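Local coordinates for protein short chain dehydrogenase (Leptospira borgpetersenii serovar Hardjo-bovis, PDB 6UH2) that binds NAD in a Rossmann-type fold and probably works as an oxidoreductase acting on CH-OH groups, as other short-chain dehydrogenases/reductases do, at residues E116-N121 with A174-G179; I145-S150 with I181-Y186; N199-G204 with G235-L240. All coordinates share one frame; numbering follows the deposited sequence.

Contact 1 of 3, residues E116-N121 with A174-G179. With NAD (nicotinamide-adenine-dinucleotide), chain D.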
loop_
_atom_site.group_PDB
_atom_site.type_symbol
_atom_site.label_atom_id
_atom_site.label_comp_id
_atom_site.label_asym_id
_atom_site.label_seq_id
_atom_site.Cartn_x
_atom_site.Cartn_y
_atom_site.Cartn_z
ATOM N N GLU B 116 -13.244 -2.151 27.703
ATOM C CA GLU B 116 -14.131 -2.286 26.551
ATOM C C GLU B 116 -13.381 -2.022 25.251
ATOM O O GLU B 116 -13.575 -2.736 24.260
ATOM C CB GLU B 116 -15.324 -1.338 26.684
ATOM C CG GLU B 116 -16.503 -1.716 25.803
ATOM C CD GLU B 116 -16.880 -3.185 25.947
ATOM O OE1 GLU B 116 -16.741 -3.941 24.958
ATOM O OE2 GLU B 116 -17.295 -3.587 27.056
ATOM N N VAL B 117 -12.501 -1.020 25.244
ATOM C CA VAL B 117 -11.731 -0.724 24.036
ATOM C C VAL B 117 -10.760 -1.861 23.734
ATOM O O VAL B 117 -10.589 -2.261 22.572
ATOM C CB VAL B 117 -11.001 0.626 24.183
ATOM C CG1 VAL B 117 -10.087 0.882 22.971
ATOM C CG2 VAL B 117 -12.012 1.771 24.357
ATOM N N VAL B 118 -10.099 -2.387 24.771
ATOM C CA VAL B 118 -9.211 -3.537 24.594
ATOM C C VAL B 118 -9.974 -4.720 23.998
ATOM O O VAL B 118 -9.521 -5.361 23.042
ATOM C CB VAL B 118 -8.548 -3.902 25.935
ATOM C CG1 VAL B 118 -7.858 -5.263 25.839
ATOM C CG2 VAL B 118 -7.569 -2.792 26.368
ATOM N N HIS B 119 -11.147 -5.027 24.556
ATOM C CA HIS B 119 -11.865 -6.224 24.125
ATOM C C HIS B 119 -12.282 -6.142 22.663
ATOM O O HIS B 119 -12.114 -7.110 21.916
ATOM C CB HIS B 119 -13.056 -6.471 25.041
ATOM C CG HIS B 119 -12.633 -6.827 26.426
ATOM N ND1 HIS B 119 -13.453 -6.706 27.524
ATOM C CD2 HIS B 119 -11.439 -7.259 26.891
ATOM C CE1 HIS B 119 -12.787 -7.067 28.606
ATOM N NE2 HIS B 119 -11.559 -7.401 28.247
ATOM N N VAL B 120 -12.796 -4.995 22.218
ATOM C CA VAL B 120 -13.199 -4.891 20.815
ATOM C C VAL B 120 -11.972 -4.870 19.912
ATOM O O VAL B 120 -11.884 -5.630 18.938
ATOM C CB VAL B 120 -14.093 -3.653 20.594
ATOM C CG1 VAL B 120 -14.387 -3.451 19.111
ATOM C CG2 VAL B 120 -15.399 -3.804 21.365
ATOM N N ASN B 121 -10.990 -4.021 20.241
ATOM C CA ASN B 121 -9.864 -3.798 19.338
ATOM C C ASN B 121 -8.870 -4.960 19.379
ATOM O O ASN B 121 -8.513 -5.508 18.330
ATOM C CB ASN B 121 -9.166 -2.468 19.672
ATOM C CG ASN B 121 -10.060 -1.243 19.430
ATOM O OD1 ASN B 121 -11.252 -1.360 19.105
ATOM N ND2 ASN B 121 -9.481 -0.053 19.607
ATOM N N ALA B 174 -4.412 4.389 21.452
ATOM C CA ALA B 174 -3.026 4.298 21.002
ATOM C C ALA B 174 -2.438 2.933 21.330
ATOM O O ALA B 174 -1.783 2.305 20.491
ATOM C CB ALA B 174 -2.190 5.407 21.647
ATOM N N MET B 175 -2.671 2.456 22.555
ATOM C CA MET B 175 -2.172 1.142 22.956
ATOM C C MET B 175 -2.693 0.046 22.036
ATOM O O MET B 175 -1.920 -0.780 21.534
ATOM C CB MET B 175 -2.590 0.847 24.394
ATOM C CG MET B 175 -1.739 1.492 25.478
ATOM S SD MET B 175 -2.530 1.132 27.065
ATOM C CE MET B 175 -1.110 0.935 28.155
ATOM N N THR B 176 -4.012 -0.005 21.832
ATOM C CA THR B 176 -4.561 -1.154 21.110
ATOM C C THR B 176 -4.284 -1.083 19.612
ATOM O O THR B 176 -4.141 -2.128 18.967
ATOM C CB THR B 176 -6.072 -1.308 21.345
ATOM O OG1 THR B 176 -6.765 -0.140 20.893
ATOM C CG2 THR B 176 -6.367 -1.547 22.844
ATOM N N LYS B 177 -4.200 0.115 19.036
ATOM C CA LYS B 177 -3.921 0.194 17.603
ATOM C C LYS B 177 -2.458 -0.118 17.310
ATOM O O LYS B 177 -2.150 -0.783 16.312
ATOM C CB LYS B 177 -4.317 1.567 17.060
ATOM C CG LYS B 177 -5.831 1.769 17.001
ATOM C CD LYS B 177 -6.495 0.683 16.129
ATOM C CE LYS B 177 -7.986 0.915 15.980
ATOM N NZ LYS B 177 -8.610 -0.033 14.998
ATOM N N ALA B 178 -1.538 0.343 18.167
ATOM C CA ALA B 178 -0.159 -0.141 18.083
ATOM C C ALA B 178 -0.096 -1.654 18.233
ATOM O O ALA B 178 0.698 -2.326 17.553
ATOM C CB ALA B 178 0.706 0.509 19.163
ATOM N N GLY B 179 -0.913 -2.204 19.135
ATOM C CA GLY B 179 -0.930 -3.647 19.334
ATOM C C GLY B 179 -1.422 -4.404 18.112
ATOM O O GLY B 179 -0.942 -5.505 17.823
HETATM P PA NAD D . -17.598 3.184 13.266
HETATM O O1A NAD D . -17.753 3.591 14.753
HETATM O O2A NAD D . -18.394 3.920 12.187
HETATM O O5B NAD D . -17.845 1.576 13.072
HETATM C C5B NAD D . -17.341 0.591 13.955
HETATM C C4B NAD D . -18.268 -0.577 13.757
HETATM O O4B NAD D . -17.731 -1.620 14.654
HETATM C C3B NAD D . -19.715 -0.295 14.192
HETATM O O3B NAD D . -20.649 -0.767 13.190
HETATM C C2B NAD D . -19.866 -1.152 15.456
HETATM O O2B NAD D . -21.210 -1.618 15.639
HETATM C C1B NAD D . -18.830 -2.278 15.231
HETATM N N9A NAD D . -18.572 -2.889 16.531
HETATM C C8A NAD D . -18.449 -2.267 17.773
HETATM N N7A NAD D . -18.288 -3.142 18.728
HETATM C C5A NAD D . -18.329 -4.390 18.106
HETATM C C6A NAD D . -18.244 -5.694 18.581
HETATM N N6A NAD D . -18.073 -5.975 19.888
HETATM N N1A NAD D . -18.313 -6.697 17.692
HETATM C C2A NAD D . -18.481 -6.436 16.394
HETATM N N3A NAD D . -18.588 -5.222 15.849
HETATM C C4A NAD D . -18.504 -4.228 16.747
HETATM O O3 NAD D . -16.030 3.222 12.864
HETATM P PN NAD D . -15.247 3.578 11.499
HETATM O O1N NAD D . -14.820 5.068 11.482
HETATM O O2N NAD D . -15.997 2.898 10.350
HETATM O O5D NAD D . -13.846 2.745 11.904
HETATM C C5D NAD D . -13.633 1.465 11.350
HETATM C C4D NAD D . -12.206 1.066 11.718
HETATM O O4D NAD D . -11.229 2.102 11.304
HETATM C C3D NAD D . -12.052 1.001 13.238
HETATM O O3D NAD D . -11.118 -0.022 13.605
HETATM C C2D NAD D . -11.409 2.360 13.650
HETATM O O2D NAD D . -10.629 2.286 14.832
HETATM C C1D NAD D . -10.507 2.588 12.404
HETATM N N1N NAD D . -10.202 4.037 12.126
HETATM C C2N NAD D . -11.198 4.949 11.954
HETATM C C3N NAD D . -10.867 6.257 11.704
HETATM C C7N NAD D . -11.965 7.248 11.523
HETATM O O7N NAD D . -11.671 8.434 11.489
HETATM N N7N NAD D . -13.232 6.795 11.396
HETATM C C4N NAD D . -9.509 6.611 11.626
HETATM C C5N NAD D . -8.534 5.677 11.809
HETATM C C6N NAD D . -8.903 4.357 12.059
#

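Contact 2 of 3, residues I145-S150 with I181-Y186. With NAD (nicotinamide-adenine-dinucleotide), chain D.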
loop_
_atom_site.group_PDB
_atom_site.type_symbol
_atom_site.label_atom_id
_atom_site.label_comp_id
_atom_site.label_asym_id
_atom_site.label_seq_id
_atom_site.Cartn_x
_atom_site.Cartn_y
_atom_site.Cartn_z
ATOM N N ILE B 145 -5.810 -12.007 5.603
ATOM C CA ILE B 145 -6.349 -11.216 6.706
ATOM C C ILE B 145 -5.941 -9.762 6.506
ATOM O O ILE B 145 -4.797 -9.467 6.134
ATOM C CB ILE B 145 -5.857 -11.751 8.068
ATOM C CG1 ILE B 145 -6.324 -13.202 8.273
ATOM C CG2 ILE B 145 -6.306 -10.852 9.214
ATOM C CD1 ILE B 145 -5.799 -13.850 9.572
ATOM N N LEU B 146 -6.874 -8.850 6.757
ATOM C CA LEU B 146 -6.573 -7.419 6.721
ATOM C C LEU B 146 -7.076 -6.798 8.012
ATOM O O LEU B 146 -8.277 -6.847 8.293
ATOM C CB LEU B 146 -7.213 -6.728 5.510
ATOM C CG LEU B 146 -6.969 -5.210 5.456
ATOM C CD1 LEU B 146 -5.467 -4.896 5.312
ATOM C CD2 LEU B 146 -7.789 -4.541 4.333
ATOM N N ASN B 147 -6.158 -6.230 8.791
ATOM C CA ASN B 147 -6.477 -5.586 10.057
ATOM C C ASN B 147 -6.578 -4.077 9.868
ATOM O O ASN B 147 -6.167 -3.522 8.844
ATOM C CB ASN B 147 -5.416 -5.936 11.112
ATOM C CG ASN B 147 -5.385 -7.412 11.418
ATOM O OD1 ASN B 147 -6.425 -8.072 11.412
ATOM N ND2 ASN B 147 -4.194 -7.949 11.667
ATOM N N PHE B 148 -7.137 -3.406 10.872
ATOM C CA PHE B 148 -7.306 -1.959 10.822
ATOM C C PHE B 148 -6.576 -1.331 12.001
ATOM O O PHE B 148 -6.925 -1.572 13.163
ATOM C CB PHE B 148 -8.790 -1.570 10.772
ATOM C CG PHE B 148 -9.279 -1.350 9.368
ATOM C CD1 PHE B 148 -9.522 -2.432 8.534
ATOM C CD2 PHE B 148 -9.420 -0.063 8.858
ATOM C CE1 PHE B 148 -9.934 -2.231 7.211
ATOM C CE2 PHE B 148 -9.823 0.140 7.549
ATOM C CZ PHE B 148 -10.081 -0.945 6.721
ATOM N N GLY B 149 -5.522 -0.574 11.689
ATOM C CA GLY B 149 -4.839 0.232 12.675
ATOM C C GLY B 149 -5.432 1.622 12.717
ATOM O O GLY B 149 -6.659 1.790 12.669
ATOM N N SER B 150 -4.555 2.622 12.789
ATOM C CA SER B 150 -4.900 4.035 12.820
ATOM C C SER B 150 -3.605 4.826 12.772
ATOM O O SER B 150 -2.561 4.355 13.244
ATOM C CB SER B 150 -5.685 4.407 14.092
ATOM O OG SER B 150 -5.781 5.822 14.202
ATOM N N ILE B 181 -1.230 -3.278 14.925
ATOM C CA ILE B 181 -0.168 -3.176 13.929
ATOM C C ILE B 181 0.907 -4.227 14.190
ATOM O O ILE B 181 1.406 -4.871 13.257
ATOM C CB ILE B 181 0.399 -1.747 13.915
ATOM C CG1 ILE B 181 -0.652 -0.779 13.351
ATOM C CG2 ILE B 181 1.677 -1.674 13.094
ATOM C CD1 ILE B 181 -0.303 0.696 13.569
ATOM N N HIS B 182 1.267 -4.443 15.456
ATOM C CA HIS B 182 2.341 -5.398 15.717
ATOM C C HIS B 182 1.825 -6.829 15.648
ATOM O O HIS B 182 2.566 -7.731 15.245
ATOM C CB HIS B 182 3.002 -5.113 17.075
ATOM C CG HIS B 182 4.415 -5.601 17.162
ATOM N ND1 HIS B 182 5.366 -5.286 16.217
ATOM C CD2 HIS B 182 5.037 -6.386 18.076
ATOM C CE1 HIS B 182 6.513 -5.863 16.537
ATOM N NE2 HIS B 182 6.343 -6.531 17.665
ATOM N N PHE B 183 0.557 -7.044 16.006
ATOM C CA PHE B 183 -0.069 -8.357 15.809
ATOM C C PHE B 183 -0.072 -8.749 14.337
ATOM O O PHE B 183 0.104 -9.924 13.992
ATOM C CB PHE B 183 -1.502 -8.332 16.345
ATOM C CG PHE B 183 -2.253 -9.618 16.135
ATOM C CD1 PHE B 183 -1.880 -10.770 16.810
ATOM C CD2 PHE B 183 -3.330 -9.676 15.267
ATOM C CE1 PHE B 183 -2.564 -11.975 16.612
ATOM C CE2 PHE B 183 -4.030 -10.865 15.077
ATOM C CZ PHE B 183 -3.653 -12.012 15.750
ATOM N N THR B 184 -0.278 -7.772 13.459
ATOM C CA THR B 184 -0.228 -8.019 12.022
ATOM C C THR B 184 1.113 -8.607 11.610
ATOM O O THR B 184 1.171 -9.585 10.849
ATOM C CB THR B 184 -0.488 -6.713 11.286
ATOM O OG1 THR B 184 -1.789 -6.225 11.631
ATOM C CG2 THR B 184 -0.386 -6.911 9.787
ATOM N N LYS B 185 2.207 -8.007 12.089
ATOM C CA LYS B 185 3.537 -8.541 11.806
ATOM C C LYS B 185 3.717 -9.916 12.425
ATOM O O LYS B 185 4.283 -10.820 11.800
ATOM C CB LYS B 185 4.620 -7.589 12.333
ATOM C CG LYS B 185 4.529 -6.158 11.790
ATOM C CD LYS B 185 5.624 -5.273 12.405
ATOM C CE LYS B 185 5.806 -3.972 11.637
ATOM N NZ LYS B 185 4.552 -3.199 11.581
ATOM N N TYR B 186 3.258 -10.093 13.665
ATOM C CA TYR B 186 3.414 -11.384 14.327
ATOM C C TYR B 186 2.713 -12.493 13.554
ATOM O O TYR B 186 3.300 -13.555 13.282
ATOM C CB TYR B 186 2.856 -11.314 15.742
ATOM C CG TYR B 186 3.008 -12.613 16.509
ATOM C CD1 TYR B 186 2.055 -13.637 16.391
ATOM C CD2 TYR B 186 4.094 -12.816 17.350
ATOM C CE1 TYR B 186 2.187 -14.826 17.101
ATOM C CE2 TYR B 186 4.231 -14.001 18.075
ATOM C CZ TYR B 186 3.276 -15.001 17.943
ATOM O OH TYR B 186 3.410 -16.175 18.652
HETATM P PA NAD D . -17.598 3.184 13.266
HETATM O O1A NAD D . -17.753 3.591 14.753
HETATM O O2A NAD D . -18.394 3.920 12.187
HETATM O O5B NAD D . -17.845 1.576 13.072
HETATM C C5B NAD D . -17.341 0.591 13.955
HETATM C C4B NAD D . -18.268 -0.577 13.757
HETATM O O4B NAD D . -17.731 -1.620 14.654
HETATM C C3B NAD D . -19.715 -0.295 14.192
HETATM O O3B NAD D . -20.649 -0.767 13.190
HETATM C C2B NAD D . -19.866 -1.152 15.456
HETATM O O2B NAD D . -21.210 -1.618 15.639
HETATM C C1B NAD D . -18.830 -2.278 15.231
HETATM N N9A NAD D . -18.572 -2.889 16.531
HETATM C C8A NAD D . -18.449 -2.267 17.773
HETATM N N7A NAD D . -18.288 -3.142 18.728
HETATM C C5A NAD D . -18.329 -4.390 18.106
HETATM C C6A NAD D . -18.244 -5.694 18.581
HETATM N N6A NAD D . -18.073 -5.975 19.888
HETATM N N1A NAD D . -18.313 -6.697 17.692
HETATM C C2A NAD D . -18.481 -6.436 16.394
HETATM N N3A NAD D . -18.588 -5.222 15.849
HETATM C C4A NAD D . -18.504 -4.228 16.747
HETATM O O3 NAD D . -16.030 3.222 12.864
HETATM P PN NAD D . -15.247 3.578 11.499
HETATM O O1N NAD D . -14.820 5.068 11.482
HETATM O O2N NAD D . -15.997 2.898 10.350
HETATM O O5D NAD D . -13.846 2.745 11.904
HETATM C C5D NAD D . -13.633 1.465 11.350
HETATM C C4D NAD D . -12.206 1.066 11.718
HETATM O O4D NAD D . -11.229 2.102 11.304
HETATM C C3D NAD D . -12.052 1.001 13.238
HETATM O O3D NAD D . -11.118 -0.022 13.605
HETATM C C2D NAD D . -11.409 2.360 13.650
HETATM O O2D NAD D . -10.629 2.286 14.832
HETATM C C1D NAD D . -10.507 2.588 12.404
HETATM N N1N NAD D . -10.202 4.037 12.126
HETATM C C2N NAD D . -11.198 4.949 11.954
HETATM C C3N NAD D . -10.867 6.257 11.704
HETATM C C7N NAD D . -11.965 7.248 11.523
HETATM O O7N NAD D . -11.671 8.434 11.489
HETATM N N7N NAD D . -13.232 6.795 11.396
HETATM C C4N NAD D . -9.509 6.611 11.626
HETATM C C5N NAD D . -8.534 5.677 11.809
HETATM C C6N NAD D . -8.903 4.357 12.059
#

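Contact 3 of 3, residues N199-G204 with G235-L240. With NAD (nicotinamide-adenine-dinucleotide), chain D.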
loop_
_atom_site.group_PDB
_atom_site.type_symbol
_atom_site.label_atom_id
_atom_site.label_comp_id
_atom_site.label_asym_id
_atom_site.label_seq_id
_atom_site.Cartn_x
_atom_site.Cartn_y
_atom_site.Cartn_z
ATOM N N ASN B 199 -1.945 -8.336 6.597
ATOM C CA ASN B 199 -1.517 -6.947 6.467
ATOM C C ASN B 199 -2.482 -6.055 7.238
ATOM O O ASN B 199 -3.487 -6.513 7.790
ATOM C CB ASN B 199 -1.423 -6.509 4.991
ATOM C CG ASN B 199 -0.373 -7.285 4.227
ATOM O OD1 ASN B 199 0.827 -7.083 4.425
ATOM N ND2 ASN B 199 -0.817 -8.183 3.341
ATOM N N CYS B 200 -2.146 -4.768 7.298
ATOM C CA CYS B 200 -2.897 -3.808 8.091
ATOM C C CYS B 200 -3.039 -2.514 7.304
ATOM O O CYS B 200 -2.108 -2.107 6.600
ATOM C CB CYS B 200 -2.187 -3.535 9.432
ATOM S SG CYS B 200 -3.159 -2.603 10.624
ATOM N N ILE B 201 -4.191 -1.856 7.431
ATOM C CA ILE B 201 -4.369 -0.507 6.904
ATOM C C ILE B 201 -4.613 0.428 8.075
ATOM O O ILE B 201 -5.447 0.138 8.943
ATOM C CB ILE B 201 -5.514 -0.420 5.877
ATOM C CG1 ILE B 201 -5.037 -0.973 4.536
ATOM C CG2 ILE B 201 -5.950 1.037 5.671
ATOM C CD1 ILE B 201 -6.084 -0.910 3.424
ATOM N N SER B 202 -3.875 1.540 8.107
ATOM C CA SER B 202 -4.048 2.545 9.153
ATOM C C SER B 202 -4.605 3.822 8.532
ATOM O O SER B 202 -3.846 4.622 7.956
ATOM C CB SER B 202 -2.726 2.823 9.874
ATOM O OG SER B 202 -2.323 1.702 10.644
ATOM N N PRO B 203 -5.910 4.050 8.613
ATOM C CA PRO B 203 -6.487 5.278 8.048
ATOM C C PRO B 203 -6.092 6.506 8.852
ATOM O O PRO B 203 -5.879 6.444 10.063
ATOM C CB PRO B 203 -8.004 5.042 8.145
ATOM C CG PRO B 203 -8.164 3.557 8.347
ATOM C CD PRO B 203 -6.941 3.129 9.121
ATOM N N GLY B 204 -5.990 7.628 8.155
ATOM C CA GLY B 204 -6.064 8.916 8.796
ATOM C C GLY B 204 -7.501 9.225 9.184
ATOM O O GLY B 204 -8.422 8.431 8.989
ATOM N N GLY B 235 -9.071 1.409 -2.462
ATOM C CA GLY B 235 -7.978 0.973 -3.318
ATOM C C GLY B 235 -6.957 0.134 -2.573
ATOM O O GLY B 235 -6.596 -0.960 -3.013
ATOM N N GLY B 236 -6.502 0.626 -1.416
ATOM C CA GLY B 236 -5.541 -0.129 -0.623
ATOM C C GLY B 236 -6.121 -1.411 -0.043
ATOM O O GLY B 236 -5.427 -2.431 0.049
ATOM N N VAL B 237 -7.392 -1.376 0.371
ATOM C CA VAL B 237 -8.068 -2.606 0.801
ATOM C C VAL B 237 -8.053 -3.636 -0.324
ATOM O O VAL B 237 -7.683 -4.799 -0.119
ATOM C CB VAL B 237 -9.503 -2.301 1.272
ATOM C CG1 VAL B 237 -10.301 -3.605 1.476
ATOM C CG2 VAL B 237 -9.485 -1.471 2.576
ATOM N N PHE B 238 -8.449 -3.222 -1.535
ATOM C CA PHE B 238 -8.432 -4.138 -2.675
ATOM C C PHE B 238 -7.011 -4.589 -2.995
ATOM O O PHE B 238 -6.772 -5.772 -3.273
ATOM C CB PHE B 238 -9.062 -3.474 -3.908
ATOM C CG PHE B 238 -10.580 -3.508 -3.932
ATOM C CD1 PHE B 238 -11.309 -3.973 -2.841
ATOM C CD2 PHE B 238 -11.271 -3.085 -5.059
ATOM C CE1 PHE B 238 -12.701 -4.002 -2.875
ATOM C CE2 PHE B 238 -12.673 -3.123 -5.107
ATOM C CZ PHE B 238 -13.383 -3.579 -4.005
ATOM N N PHE B 239 -6.055 -3.660 -2.967
ATOM C CA PHE B 239 -4.664 -4.025 -3.226
ATOM C C PHE B 239 -4.200 -5.136 -2.290
ATOM O O PHE B 239 -3.660 -6.159 -2.735
ATOM C CB PHE B 239 -3.768 -2.794 -3.084
ATOM C CG PHE B 239 -2.298 -3.103 -3.170
ATOM C CD1 PHE B 239 -1.754 -3.599 -4.341
ATOM C CD2 PHE B 239 -1.463 -2.896 -2.073
ATOM C CE1 PHE B 239 -0.391 -3.884 -4.433
ATOM C CE2 PHE B 239 -0.098 -3.173 -2.156
ATOM C CZ PHE B 239 0.434 -3.669 -3.337
ATOM N N LEU B 240 -4.410 -4.961 -0.985
ATOM C CA LEU B 240 -3.865 -5.900 -0.006
ATOM C C LEU B 240 -4.677 -7.188 0.111
ATOM O O LEU B 240 -4.246 -8.118 0.802
ATOM C CB LEU B 240 -3.766 -5.237 1.375
ATOM C CG LEU B 240 -2.763 -4.073 1.498
ATOM C CD1 LEU B 240 -2.869 -3.358 2.855
ATOM C CD2 LEU B 240 -1.345 -4.610 1.311
HETATM P PA NAD D . -17.598 3.184 13.266
HETATM O O1A NAD D . -17.753 3.591 14.753
HETATM O O2A NAD D . -18.394 3.920 12.187
HETATM O O5B NAD D . -17.845 1.576 13.072
HETATM C C5B NAD D . -17.341 0.591 13.955
HETATM C C4B NAD D . -18.268 -0.577 13.757
HETATM O O4B NAD D . -17.731 -1.620 14.654
HETATM C C3B NAD D . -19.715 -0.295 14.192
HETATM O O3B NAD D . -20.649 -0.767 13.190
HETATM C C2B NAD D . -19.866 -1.152 15.456
HETATM O O2B NAD D . -21.210 -1.618 15.639
HETATM C C1B NAD D . -18.830 -2.278 15.231
HETATM N N9A NAD D . -18.572 -2.889 16.531
HETATM C C8A NAD D . -18.449 -2.267 17.773
HETATM N N7A NAD D . -18.288 -3.142 18.728
HETATM C C5A NAD D . -18.329 -4.390 18.106
HETATM C C6A NAD D . -18.244 -5.694 18.581
HETATM N N6A NAD D . -18.073 -5.975 19.888
HETATM N N1A NAD D . -18.313 -6.697 17.692
HETATM C C2A NAD D . -18.481 -6.436 16.394
HETATM N N3A NAD D . -18.588 -5.222 15.849
HETATM C C4A NAD D . -18.504 -4.228 16.747
HETATM O O3 NAD D . -16.030 3.222 12.864
HETATM P PN NAD D . -15.247 3.578 11.499
HETATM O O1N NAD D . -14.820 5.068 11.482
HETATM O O2N NAD D . -15.997 2.898 10.350
HETATM O O5D NAD D . -13.846 2.745 11.904
HETATM C C5D NAD D . -13.633 1.465 11.350
HETATM C C4D NAD D . -12.206 1.066 11.718
HETATM O O4D NAD D . -11.229 2.102 11.304
HETATM C C3D NAD D . -12.052 1.001 13.238
HETATM O O3D NAD D . -11.118 -0.022 13.605
HETATM C C2D NAD D . -11.409 2.360 13.650
HETATM O O2D NAD D . -10.629 2.286 14.832
HETATM C C1D NAD D . -10.507 2.588 12.404
HETATM N N1N NAD D . -10.202 4.037 12.126
HETATM C C2N NAD D . -11.198 4.949 11.954
HETATM C C3N NAD D . -10.867 6.257 11.704
HETATM C C7N NAD D . -11.965 7.248 11.523
HETATM O O7N NAD D . -11.671 8.434 11.489
HETATM N N7N NAD D . -13.232 6.795 11.396
HETATM C C4N NAD D . -9.509 6.611 11.626
HETATM C C5N NAD D . -8.534 5.677 11.809
HETATM C C6N NAD D . -8.903 4.357 12.059
HETATM O O HOH W 1 -3.692 -8.280 3.604
#

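Contact 1 of 3, residues E116-N121 with A174-G179
Thr176 and Asn121 bury most of the surface in this contact, and one hydrogen bond joins them: Asn121 ND2 donates to Thr176 OG1 over 3.0 Å. The bond is nearly straight (163° at the hydrogen), and the hydroxyl lies close to the amide plane of Asn121. The two side chains meet at about a right angle, and Asn121 CB also rests 3.7 Å from Thr176 CB. Thr176 holds OG1 between its backbone N and carbonyl carbon (chi1 60°), which leaves the hydroxyl facing Asn121 and near the carbonyl of Val172, one turn back, to which it is also bonded. Asn121 OD1 takes the amide of Ile100, so both ends of the carboxamide are engaged and its flip is defined. Helices 111-139 and 171-191 run nearly parallel here (18° between the segment axes, 9.7 Å at closest approach) on one flank of the Rossmann-type sheet. Tyr173 and Lys177 probably form the Tyr-x-x-x-Lys pair of SDR enzymes. On the other branch of Thr176, the methyl CG2 lies 3.9 Å from Val118 CG2. Lys177, next along the helix, is bent at its second torsion; it passes CE near Asn121 ND2 and sends NZ to the nicotinamide ribose, with a hydrogen bond of 2.9 Å from NZ to O3D of NAD and a weak one to O2D. Phe148 O accepts from the same NZ.

Contact 2 of 3, residues I145-S150 with I181-Y186
An N-H of Asn147 points straight at Thr184 OG1: the hydrogen bond from Asn147 ND2 to Thr184 OG1 is 3.0 Å long, its angle at the hydrogen is 179°, and the hydroxyl sits in the amide plane. The two side chains lie alongside one another and point in opposite directions. With OG1 anti to its carbonyl carbon (chi1 -61°), Thr184 keeps the hydroxyl beside its own helix backbone, where it also bonds to Ile180 O. The opposite end of the carboxamide, OD1, is bonded to Asn96 ND2, so the amide group is held from both ends. Phe183 approaches the same amide obliquely, its CD2 4.1 Å from Asn147 ND2. Past the strand's end Ile181 takes over: its CG1 is 4.4 Å from Gly149 CA, and its CD1 4.3 Å from Ser150 O. On this loop the cofactor is close, Gly149 O lying 3.5 Å from C6N of the nicotinamide ring of NAD. Strand 144-148 runs between strands 93-96 and 197-203 of the parallel sheet. Helix 171-191 covers one face of it, and Phe183 reaches on to Thr125 and Ser129 of the neighbouring helix 111-139.

Contact 3 of 3, residues N199-G204 with G235-L240
Strand 199-203 and helix 235-240 run almost antiparallel, at 174° with their segment axes 9.5 Å apart, and the CA atoms come nearest at Asn199 with Leu240 and Ile201 with Val237. This is the helix-on-sheet layering of the Rossmann-type fold: helix 231-240 packs on one face of the parallel sheet, while Cys200, pointing to the other, touches helix 171-191. In the middle, Ile201 CG1 lies anti to the carbonyl carbon, and the chain then extends through chi2 (-179°), which drives CD1 against the helix backbone, 3.4 Å from Val237 N and 3.5 Å from Gly236 C. Gly236, having no side chain, lets the methyl come this close. The same CD1 meets Val237 CG2 at 3.5 Å. Leu240 crosses Ile201 at a slant: CD1 sits 3.6 Å from Ile201 CG1 and also reaches Asn199 CB, which CD2 touches too, along with CG. Leu146 of the adjacent strand touches Ile201, Val237 and Leu240. Phe239, on the same helix, stacks on Phe239 of the second subunit. Beyond Ile201 the chain runs to Pro203 and Gly204, where Pro203 O lies 3.3 Å from C5N of NAD. The carboxamide of Asn199 is held from the residues ahead of strand 252-255: OD1 accepts from Gln251 N, and ND2 donates to Val248 O. ND2 also donates to a water at 2.9 Å, which donates to Leu240 O, likewise at 2.9 Å.

How the contacts relate
Contact 1 and contact 2 both draw on helix 171-191, and their segments alternate along the chain, whereas contact 3 opens after both have closed. Their centres lie about 11 Å (1 and 2), 10 Å (2 and 3) and 19 Å (1 and 3) apart. Neighbouring strands 144-148 and 197-203 join contacts 2 and 3, probably through hydrogen bonds from Asn147 N to Asn199 O and Gly149 N to Ile201 O. The three run from paired helices through the sheet to its far face. Contact 1 reaches the nicotinamide ribose through Lys177, with Val120 near the adenine; contacts 2 and 3 reach the nicotinamide ring from the ends of these strands, so the sheet's C-terminal edge forms this part of the pocket.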